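PDB 3KG4: uncharacterized protein from Mannheimia succiniciproducens, which cleaves precursor CRISPR RNA as the metal-independent endoribonuclease Cas5d of a type I-C CRISPR system, binding RNA in the course of antiviral defence. Local coordinates for residues A[15-19]-A[29-34]; A[61-65]-A[183-188]; A[187-193]-A[204-210]. All blocks are in the same frame, centred on the assembly; numbering follows the deposited sequence.

Contact 1 (A[15-19]-A[29-34]); sequences YACFT and SYDVIT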
loop_
_atom_site.group_PDB
_atom_site.type_symbol
_atom_site.label_atom_id
_atom_site.label_comp_id
_atom_site.label_asym_id
_atom_site.label_seq_id
_atom_site.Cartn_x
_atom_site.Cartn_y
_atom_site.Cartn_z
ATOM N N TYR A 15 -0.939 14.215 -2.637
ATOM C CA TYR A 15 -0.954 13.625 -3.991
ATOM C C TYR A 15 -0.431 12.186 -4.055
ATOM O O TYR A 15 0.408 11.756 -3.225
ATOM C CB TYR A 15 -0.110 14.472 -4.937
ATOM C CG TYR A 15 -0.577 15.881 -5.070
ATOM C CD1 TYR A 15 -1.704 16.192 -5.837
ATOM C CD2 TYR A 15 0.082 16.922 -4.401
ATOM C CE1 TYR A 15 -2.138 17.496 -5.965
ATOM C CE2 TYR A 15 -0.350 18.229 -4.521
ATOM C CZ TYR A 15 -1.449 18.510 -5.307
ATOM O OH TYR A 15 -1.875 19.803 -5.431
ATOM N N ALA A 16 -0.915 11.429 -5.044
ATOM C CA ALA A 16 -0.431 10.068 -5.298
ATOM C C ALA A 16 -0.556 9.752 -6.776
ATOM O O ALA A 16 -1.456 10.220 -7.437
ATOM C CB ALA A 16 -1.226 9.013 -4.493
ATOM N N CYS A 17 0.324 8.917 -7.269
ATOM C CA CYS A 17 0.231 8.467 -8.628
ATOM C C CYS A 17 0.693 7.021 -8.735
ATOM O O CYS A 17 1.892 6.727 -8.737
ATOM C CB CYS A 17 1.035 9.371 -9.589
ATOM S SG CYS A 17 0.641 8.929 -11.288
ATOM N N PHE A 18 -0.289 6.117 -8.773
ATOM C CA PHE A 18 -0.046 4.711 -8.959
ATOM C C PHE A 18 -0.318 4.401 -10.417
ATOM O O PHE A 18 -1.455 4.135 -10.844
ATOM C CB PHE A 18 -0.940 3.900 -8.029
ATOM C CG PHE A 18 -0.887 4.368 -6.634
ATOM C CD1 PHE A 18 0.256 4.155 -5.855
ATOM C CD2 PHE A 18 -1.932 5.104 -6.095
ATOM C CE1 PHE A 18 0.305 4.645 -4.512
ATOM C CE2 PHE A 18 -1.883 5.574 -4.793
ATOM C CZ PHE A 18 -0.772 5.347 -4.003
ATOM N N THR A 19 0.744 4.471 -11.198
ATOM C CA THR A 19 0.594 4.612 -12.624
ATOM C C THR A 19 -0.049 3.395 -13.314
ATOM O O THR A 19 0.381 2.268 -13.134
ATOM C CB THR A 19 1.984 4.916 -13.257
ATOM O OG1 THR A 19 2.515 6.098 -12.643
ATOM C CG2 THR A 19 1.844 5.105 -14.765
ATOM N N SER A 29 -3.065 7.789 -12.925
ATOM C CA SER A 29 -3.077 6.938 -11.713
ATOM C C SER A 29 -4.300 6.010 -11.708
ATOM O O SER A 29 -5.398 6.328 -12.199
ATOM C CB SER A 29 -3.107 7.805 -10.445
ATOM O OG SER A 29 -3.110 7.031 -9.213
ATOM N N TYR A 30 -4.088 4.851 -11.120
ATOM C CA TYR A 30 -5.160 4.031 -10.663
ATOM C C TYR A 30 -5.962 4.806 -9.622
ATOM O O TYR A 30 -5.506 5.840 -9.101
ATOM C CB TYR A 30 -4.605 2.810 -10.033
ATOM C CG TYR A 30 -4.178 1.699 -10.931
ATOM C CD1 TYR A 30 -5.104 1.028 -11.738
ATOM C CD2 TYR A 30 -2.890 1.229 -10.894
ATOM C CE1 TYR A 30 -4.721 -0.054 -12.523
ATOM C CE2 TYR A 30 -2.492 0.149 -11.680
ATOM C CZ TYR A 30 -3.427 -0.481 -12.487
ATOM O OH TYR A 30 -3.077 -1.563 -13.257
ATOM N N ASP A 31 -7.163 4.318 -9.339
ATOM C CA ASP A 31 -8.063 4.963 -8.387
ATOM C C ASP A 31 -7.615 4.861 -6.949
ATOM O O ASP A 31 -8.012 5.703 -6.140
ATOM C CB ASP A 31 -9.492 4.355 -8.469
ATOM C CG ASP A 31 -10.184 4.640 -9.755
ATOM O OD1 ASP A 31 -9.559 5.192 -10.682
ATOM O OD2 ASP A 31 -11.418 4.357 -9.833
ATOM N N VAL A 32 -6.805 3.857 -6.644
ATOM C CA VAL A 32 -6.314 3.595 -5.290
ATOM C C VAL A 32 -4.905 3.002 -5.396
ATOM O O VAL A 32 -4.441 2.575 -6.465
ATOM C CB VAL A 32 -7.207 2.553 -4.547
ATOM C CG1 VAL A 32 -8.729 3.032 -4.478
ATOM C CG2 VAL A 32 -7.154 1.191 -5.249
ATOM N N ILE A 33 -4.263 2.918 -4.243
ATOM C CA ILE A 33 -2.982 2.261 -4.136
ATOM C C ILE A 33 -3.022 0.765 -4.510
ATOM O O ILE A 33 -3.979 0.030 -4.198
ATOM C CB ILE A 33 -2.395 2.510 -2.691
ATOM C CG1 ILE A 33 -0.936 2.041 -2.615
ATOM C CG2 ILE A 33 -3.232 1.763 -1.665
ATOM C CD1 ILE A 33 -0.155 2.599 -1.426
ATOM N N THR A 34 -1.994 0.331 -5.237
ATOM C CA THR A 34 -1.815 -1.040 -5.602
ATOM C C THR A 34 -1.143 -1.780 -4.455
ATOM O O THR A 34 -0.466 -1.153 -3.640
ATOM C CB THR A 34 -0.899 -1.161 -6.844
ATOM O OG1 THR A 34 0.340 -0.462 -6.582
ATOM C CG2 THR A 34 -1.595 -0.531 -8.101
#
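F18 meets the loop 29-34 with both its backbone and its ring. The polar part is a short clasp around S29 and Y30. The amide of F18 donates to S29 OG, with F18 N and S29 OG 3.0 Å apart and the angle at the hydrogen 158°. Y30 N returns a nearly straight bond to F18 O at 2.7 Å. The serine hydroxyl in turn donates to Y30 O, in the carbonyl plane and on a lone pair, over 2.7 Å from OG to O. The S29 side chain, with OG anti to the backbone N (chi1 -180°), turns its hydroxyl toward F18 N, so that OG accepts across the contact and donates within its own segment.

The apolar part is the F18 ring lying over I33. I33 CA stands over the centre of one ring face, 3.6 Å from the centroid, a CH-pi contact, while I33 CG1 reaches F18 CE1 at 3.5 Å. The F18 side chain also touches Y116 of strand 114-124. Farther out, T34 caps the helix 35-45 through a bond from A37 N to its OG1, and Y30 OH bonds to L192.

Eight of the nine touching residues are buried, and the clasp pairs polar groups of both segments where water has little access. The S29 hydroxyl, bonded on both sides, has its rotation fixed, and the loop is held to F18 by polar and apolar contacts together.

Contact 2 (A[61-65]-A[183-188]); sequences LKPIR and EFNRDL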
loop_
_atom_site.group_PDB
_atom_site.type_symbol
_atom_site.label_atom_id
_atom_site.label_comp_id
_atom_site.label_asym_id
_atom_site.label_seq_id
_atom_site.Cartn_x
_atom_site.Cartn_y
_atom_site.Cartn_z
ATOM N N LEU A 61 -9.750 5.535 2.609
ATOM C CA LEU A 61 -10.339 6.440 3.613
ATOM C C LEU A 61 -10.940 7.712 3.040
ATOM O O LEU A 61 -11.824 8.310 3.652
ATOM C CB LEU A 61 -9.271 6.823 4.653
ATOM C CG LEU A 61 -8.613 5.651 5.366
ATOM C CD1 LEU A 61 -7.595 6.152 6.387
ATOM C CD2 LEU A 61 -9.698 4.801 6.025
ATOM N N LYS A 62 -10.467 8.148 1.876
ATOM C CA LYS A 62 -10.857 9.426 1.364
ATOM C C LYS A 62 -11.426 9.310 -0.055
ATOM O O LYS A 62 -11.067 8.407 -0.786
ATOM C CB LYS A 62 -9.669 10.378 1.404
ATOM C CG LYS A 62 -9.356 10.896 2.806
ATOM C CD LYS A 62 -8.255 11.921 2.758
ATOM C CE LYS A 62 -8.419 13.006 3.806
ATOM N NZ LYS A 62 -7.183 13.858 3.906
ATOM N N PRO A 63 -12.358 10.203 -0.411
ATOM C CA PRO A 63 -12.977 10.142 -1.725
ATOM C C PRO A 63 -11.931 10.180 -2.840
ATOM O O PRO A 63 -10.925 10.849 -2.719
ATOM C CB PRO A 63 -13.870 11.397 -1.767
ATOM C CG PRO A 63 -13.960 11.855 -0.355
ATOM C CD PRO A 63 -12.710 11.439 0.302
ATOM N N ILE A 64 -12.169 9.354 -3.854
ATOM C CA ILE A 64 -11.320 9.214 -5.023
ATOM C C ILE A 64 -11.448 10.467 -5.897
ATOM O O ILE A 64 -12.524 10.733 -6.456
ATOM C CB ILE A 64 -11.684 7.901 -5.782
ATOM C CG1 ILE A 64 -11.526 6.704 -4.830
ATOM C CG2 ILE A 64 -10.775 7.704 -7.030
ATOM C CD1 ILE A 64 -11.994 5.363 -5.356
ATOM N N ARG A 65 -10.368 11.251 -5.987
ATOM C CA ARG A 65 -10.359 12.502 -6.760
ATOM C C ARG A 65 -9.044 12.711 -7.503
ATOM O O ARG A 65 -7.996 12.382 -6.973
ATOM C CB ARG A 65 -10.620 13.696 -5.858
ATOM C CG ARG A 65 -12.117 13.805 -5.571
ATOM C CD ARG A 65 -12.464 14.930 -4.627
ATOM N NE ARG A 65 -11.465 15.101 -3.571
ATOM C CZ ARG A 65 -10.588 16.098 -3.515
ATOM N NH1 ARG A 65 -10.554 17.043 -4.461
ATOM N NH2 ARG A 65 -9.722 16.143 -2.514
ATOM N N GLU A 183 -19.755 5.530 -2.452
ATOM C CA GLU A 183 -18.376 5.253 -2.944
ATOM C C GLU A 183 -17.712 4.159 -2.088
ATOM O O GLU A 183 -16.602 3.717 -2.357
ATOM C CB GLU A 183 -17.542 6.535 -2.900
ATOM C CG GLU A 183 -16.172 6.468 -3.586
ATOM C CD GLU A 183 -15.451 7.820 -3.546
ATOM O OE1 GLU A 183 -15.856 8.737 -2.770
ATOM O OE2 GLU A 183 -14.473 7.967 -4.283
ATOM N N PHE A 184 -18.443 3.718 -1.081
ATOM C CA PHE A 184 -18.032 2.708 -0.154
ATOM C C PHE A 184 -17.884 1.329 -0.841
ATOM O O PHE A 184 -17.159 0.464 -0.376
ATOM C CB PHE A 184 -19.118 2.670 0.936
ATOM C CG PHE A 184 -18.613 2.375 2.317
ATOM C CD1 PHE A 184 -17.489 3.011 2.823
ATOM C CD2 PHE A 184 -19.281 1.469 3.120
ATOM C CE1 PHE A 184 -17.030 2.743 4.088
ATOM C CE2 PHE A 184 -18.825 1.187 4.398
ATOM C CZ PHE A 184 -17.686 1.830 4.877
ATOM N N ASN A 185 -18.634 1.127 -1.918
ATOM C CA ASN A 185 -18.690 -0.143 -2.615
ATOM C C ASN A 185 -18.525 0.176 -4.079
ATOM O O ASN A 185 -19.320 0.949 -4.633
ATOM C CB ASN A 185 -20.016 -0.844 -2.344
ATOM C CG ASN A 185 -20.152 -1.303 -0.906
ATOM O OD1 ASN A 185 -19.527 -2.273 -0.490
ATOM N ND2 ASN A 185 -21.014 -0.622 -0.140
ATOM N N ARG A 186 -17.431 -0.325 -4.671
ATOM C CA ARG A 186 -17.045 0.011 -6.040
ATOM C C ARG A 186 -16.218 -1.117 -6.671
ATOM O O ARG A 186 -15.278 -1.587 -6.072
ATOM C CB ARG A 186 -16.187 1.273 -6.111
ATOM C CG ARG A 186 -15.917 1.700 -7.526
ATOM C CD ARG A 186 -14.894 2.836 -7.658
ATOM N NE ARG A 186 -15.495 4.125 -7.396
ATOM C CZ ARG A 186 -14.984 5.298 -7.753
ATOM N NH1 ARG A 186 -13.833 5.364 -8.419
ATOM N NH2 ARG A 186 -15.646 6.415 -7.454
ATOM N N ASP A 187 -16.552 -1.480 -7.907
ATOM C CA ASP A 187 -15.720 -2.397 -8.666
ATOM C C ASP A 187 -14.600 -1.553 -9.288
ATOM O O ASP A 187 -14.841 -0.755 -10.178
ATOM C CB ASP A 187 -16.552 -3.056 -9.760
ATOM C CG ASP A 187 -15.769 -4.101 -10.544
ATOM O OD1 ASP A 187 -14.542 -4.342 -10.289
ATOM O OD2 ASP A 187 -16.407 -4.656 -11.443
ATOM N N LEU A 188 -13.376 -1.737 -8.831
ATOM C CA LEU A 188 -12.255 -0.960 -9.401
ATOM C C LEU A 188 -11.696 -1.607 -10.669
ATOM O O LEU A 188 -10.855 -1.034 -11.327
ATOM C CB LEU A 188 -11.147 -0.805 -8.329
ATOM C CG LEU A 188 -11.634 0.045 -7.136
ATOM C CD1 LEU A 188 -10.739 -0.047 -5.959
ATOM C CD2 LEU A 188 -11.791 1.488 -7.564
#
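E183 reaches across to the backbone of I64, whose amide donates to one carboxylate oxygen: I64 N and E183 OE2 are 2.7 Å apart, with an angle of 161° at the hydrogen. The amide arrives on the syn side, 26° out of the carboxylate plane. The other oxygen rests against the proline before it, with E183 OE1 3.4 Å from P63 CA, and also has a weak hydrogen bond with S180 OG. A carboxylate is thus set against two successive residues of an irregular loop, one by a hydrogen bond and one by packing.

The I64 side chain completes the first shell. Its CD1 lies over a face of the R186 guanidinium, offset toward the rim, 3.6 Å from R186 NH1, and more loosely touches L188 CD2.

E183 has CG anti to its backbone N (chi1 -170°) and an extended chain beyond, which carries the carboxylate out to the loop. R186, bent at chi3, brings its guanidinium near the E183 carboxylate, but only as a long charge contact, R186 NH2 to E183 OE2 at 3.7 Å, with the oxygen well out of the guanidinium plane. The stronger partner of R186 is D31, which forms a salt bridge with NH1.

I64 also packs on L111 of strand 107-112. The contact ties the connection between strands 51-60 and 66-70 to the start of strand 186-195, whose R186 is paired through its backbone with L210 of strand 203-211.

Contact 3 (A[187-193]-A[204-210]); sequences DLGWMLH and HFFRAEL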
loop_
_atom_site.group_PDB
_atom_site.type_symbol
_atom_site.label_atom_id
_atom_site.label_comp_id
_atom_site.label_asym_id
_atom_site.label_seq_id
_atom_site.Cartn_x
_atom_site.Cartn_y
_atom_site.Cartn_z
ATOM N N ASP A 187 -16.552 -1.480 -7.907
ATOM C CA ASP A 187 -15.720 -2.397 -8.666
ATOM C C ASP A 187 -14.600 -1.553 -9.288
ATOM O O ASP A 187 -14.841 -0.755 -10.178
ATOM C CB ASP A 187 -16.552 -3.056 -9.760
ATOM C CG ASP A 187 -15.769 -4.101 -10.544
ATOM O OD1 ASP A 187 -14.542 -4.342 -10.289
ATOM O OD2 ASP A 187 -16.407 -4.656 -11.443
ATOM N N LEU A 188 -13.376 -1.737 -8.831
ATOM C CA LEU A 188 -12.255 -0.960 -9.401
ATOM C C LEU A 188 -11.696 -1.607 -10.669
ATOM O O LEU A 188 -10.855 -1.034 -11.327
ATOM C CB LEU A 188 -11.147 -0.805 -8.329
ATOM C CG LEU A 188 -11.634 0.045 -7.136
ATOM C CD1 LEU A 188 -10.739 -0.047 -5.959
ATOM C CD2 LEU A 188 -11.791 1.488 -7.564
ATOM N N GLY A 189 -12.137 -2.817 -11.006
ATOM C CA GLY A 189 -11.660 -3.461 -12.236
ATOM C C GLY A 189 -10.302 -4.137 -12.014
ATOM O O GLY A 189 -9.870 -4.371 -10.878
ATOM N N TRP A 190 -9.637 -4.454 -13.110
ATOM C CA TRP A 190 -8.375 -5.186 -13.054
ATOM C C TRP A 190 -7.245 -4.220 -12.713
ATOM O O TRP A 190 -7.162 -3.130 -13.267
ATOM C CB TRP A 190 -8.135 -5.884 -14.380
ATOM C CG TRP A 190 -9.113 -6.955 -14.637
ATOM C CD1 TRP A 190 -10.173 -6.930 -15.524
ATOM C CD2 TRP A 190 -9.164 -8.219 -13.993
ATOM N NE1 TRP A 190 -10.885 -8.126 -15.432
ATOM C CE2 TRP A 190 -10.280 -8.921 -14.510
ATOM C CE3 TRP A 190 -8.362 -8.851 -13.033
ATOM C CZ2 TRP A 190 -10.583 -10.197 -14.114
ATOM C CZ3 TRP A 190 -8.676 -10.094 -12.633
ATOM C CH2 TRP A 190 -9.783 -10.771 -13.173
ATOM N N MET A 191 -6.430 -4.574 -11.740
ATOM C CA MET A 191 -5.381 -3.656 -11.283
ATOM C C MET A 191 -4.146 -4.500 -11.100
ATOM O O MET A 191 -4.247 -5.681 -10.774
ATOM C CB MET A 191 -5.714 -3.026 -9.911
ATOM C CG MET A 191 -6.830 -1.979 -9.860
ATOM S SD MET A 191 -7.011 -0.988 -8.328
ATOM C CE MET A 191 -5.212 -0.482 -8.097
ATOM N N LEU A 192 -2.978 -3.879 -11.249
ATOM C CA LEU A 192 -1.733 -4.551 -10.938
ATOM C C LEU A 192 -1.761 -5.036 -9.516
ATOM O O LEU A 192 -2.113 -4.254 -8.638
ATOM C CB LEU A 192 -0.587 -3.549 -11.082
ATOM C CG LEU A 192 0.791 -4.173 -10.847
ATOM C CD1 LEU A 192 1.090 -5.057 -12.069
ATOM C CD2 LEU A 192 1.812 -3.027 -10.664
ATOM N N HIS A 193 -1.459 -6.323 -9.304
ATOM C CA HIS A 193 -1.226 -6.866 -7.985
ATOM C C HIS A 193 0.289 -6.623 -7.684
ATOM O O HIS A 193 0.657 -5.899 -6.761
ATOM C CB HIS A 193 -1.561 -8.343 -7.965
ATOM C CG HIS A 193 -1.585 -8.966 -6.601
ATOM N ND1 HIS A 193 -0.706 -8.613 -5.597
ATOM C CD2 HIS A 193 -2.367 -9.941 -6.081
ATOM C CE1 HIS A 193 -0.969 -9.312 -4.506
ATOM N NE2 HIS A 193 -1.965 -10.140 -4.775
ATOM N N HIS A 204 1.322 -9.301 -12.705
ATOM C CA HIS A 204 0.190 -10.113 -12.330
ATOM C C HIS A 204 -0.904 -9.167 -11.836
ATOM O O HIS A 204 -0.616 -8.275 -11.034
ATOM C CB HIS A 204 0.580 -11.069 -11.235
ATOM C CG HIS A 204 -0.569 -11.852 -10.705
ATOM N ND1 HIS A 204 -1.308 -12.707 -11.502
ATOM C CD2 HIS A 204 -1.162 -11.855 -9.489
ATOM C CE1 HIS A 204 -2.280 -13.237 -10.772
ATOM N NE2 HIS A 204 -2.202 -12.747 -9.548
ATOM N N PHE A 205 -2.127 -9.356 -12.351
ATOM C CA PHE A 205 -3.250 -8.475 -12.069
ATOM C C PHE A 205 -4.238 -9.183 -11.148
ATOM O O PHE A 205 -4.202 -10.425 -11.015
ATOM C CB PHE A 205 -3.944 -8.065 -13.372
ATOM C CG PHE A 205 -3.093 -7.192 -14.237
ATOM C CD1 PHE A 205 -3.204 -5.827 -14.195
ATOM C CD2 PHE A 205 -2.148 -7.769 -15.085
ATOM C CE1 PHE A 205 -2.389 -5.037 -14.982
ATOM C CE2 PHE A 205 -1.330 -6.982 -15.866
ATOM C CZ PHE A 205 -1.453 -5.634 -15.830
ATOM N N PHE A 206 -5.073 -8.397 -10.490
ATOM C CA PHE A 206 -6.156 -8.969 -9.682
ATOM C C PHE A 206 -7.399 -8.088 -9.857
ATOM O O PHE A 206 -7.311 -6.910 -10.233
ATOM C CB PHE A 206 -5.796 -9.120 -8.188
ATOM C CG PHE A 206 -5.835 -7.851 -7.391
ATOM C CD1 PHE A 206 -6.741 -7.703 -6.339
ATOM C CD2 PHE A 206 -4.961 -6.777 -7.659
ATOM C CE1 PHE A 206 -6.791 -6.539 -5.593
ATOM C CE2 PHE A 206 -4.992 -5.636 -6.903
ATOM C CZ PHE A 206 -5.893 -5.497 -5.869
ATOM N N ARG A 207 -8.539 -8.669 -9.512
ATOM C CA ARG A 207 -9.799 -7.941 -9.573
ATOM C C ARG A 207 -9.984 -7.217 -8.273
ATOM O O ARG A 207 -10.248 -7.821 -7.211
ATOM C CB ARG A 207 -10.983 -8.870 -9.895
ATOM C CG ARG A 207 -12.276 -8.117 -10.175
ATOM C CD ARG A 207 -12.141 -7.029 -11.214
ATOM N NE ARG A 207 -13.461 -6.600 -11.684
ATOM C CZ ARG A 207 -14.163 -7.222 -12.630
ATOM N NH1 ARG A 207 -15.376 -6.749 -12.957
ATOM N NH2 ARG A 207 -13.664 -8.310 -13.235
ATOM N N ALA A 208 -9.844 -5.896 -8.340
ATOM C CA ALA A 208 -9.890 -5.070 -7.161
ATOM C C ALA A 208 -11.323 -4.649 -6.881
ATOM O O ALA A 208 -11.933 -4.012 -7.715
ATOM C CB ALA A 208 -9.038 -3.832 -7.359
ATOM N N GLU A 209 -11.830 -4.976 -5.690
ATOM C CA GLU A 209 -13.196 -4.580 -5.326
ATOM C C GLU A 209 -13.200 -3.955 -3.949
ATOM O O GLU A 209 -12.697 -4.542 -2.984
ATOM C CB GLU A 209 -14.144 -5.750 -5.359
ATOM C CG GLU A 209 -15.524 -5.303 -4.837
ATOM C CD GLU A 209 -16.612 -6.332 -5.011
ATOM O OE1 GLU A 209 -16.293 -7.497 -5.349
ATOM O OE2 GLU A 209 -17.792 -5.946 -4.791
ATOM N N LEU A 210 -13.735 -2.752 -3.898
ATOM C CA LEU A 210 -13.922 -2.018 -2.662
ATOM C C LEU A 210 -15.243 -2.501 -2.048
ATOM O O LEU A 210 -16.297 -2.353 -2.656
ATOM C CB LEU A 210 -13.991 -0.546 -3.021
ATOM C CG LEU A 210 -13.654 0.577 -2.092
ATOM C CD1 LEU A 210 -12.466 0.301 -1.108
ATOM C CD2 LEU A 210 -13.377 1.762 -2.991
#
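D187 and R207 form a side-on salt bridge across a beta hairpin, that of strands 186-195 and 203-211, at the edge of the antiparallel sheet. R207 NE donates to D187 OD1 at 2.9 Å and R207 NH1 to D187 OD2 at 2.8 Å, each on a syn lone pair, with carboxylate and guanidinium nearly coplanar. D187 OD1 accepts a second bond, from the G189 amide above the carboxylate plane, which closes an Asx turn.

Five backbone bonds join the two strands. L188 N donates to A208 O and A208 N to G189 O. L188 and G189 both face A208, a classic beta bulge; at the G189 phi and psi of 82° and -164°, a CB would jam against the preceding carbonyl O. M191 and F206 make a hydrogen-bonded antiparallel pair, N to O in both directions, and H193 N donates to H204 O over 2.7 Å. H193 NE2 bonds to the carbonyl of P218.

On one face of the sheet, R207 CB sits over the six-membered ring of the W190 indole, 4.0 Å from its centroid, while the guanidinium makes an off-centre cation-pi contact with the five-membered ring. The other face carries M191, F206 and A208. L188 CB packs on A208 CB. H193, H204 and F206 form an aromatic cluster. The M191 chain, extended at chi2 (-168°), carries its sulfur to the alanine methyl, M191 SD lying 3.6 Å from A208 CB.

How the contacts relate
The contacts come in series along the chain, and their centres lie about 12 to 13 Å from one another. Contacts 2 and 3 share D187 and L188 on strand 186-195, an outermost strand of the seven-stranded antiparallel sheet; 203-211 is its neighbour there. Contact 1 joins the end of strand 15-16 to the loop leading into helix 35-45 and meets both others: V32 CG2 packs on L188 CD1, 3.9 Å away, and M191 CE packs on T34. The 29-34 loop thus joins the edge of this sheet to the smaller mixed sheet, within the Cas5 family region.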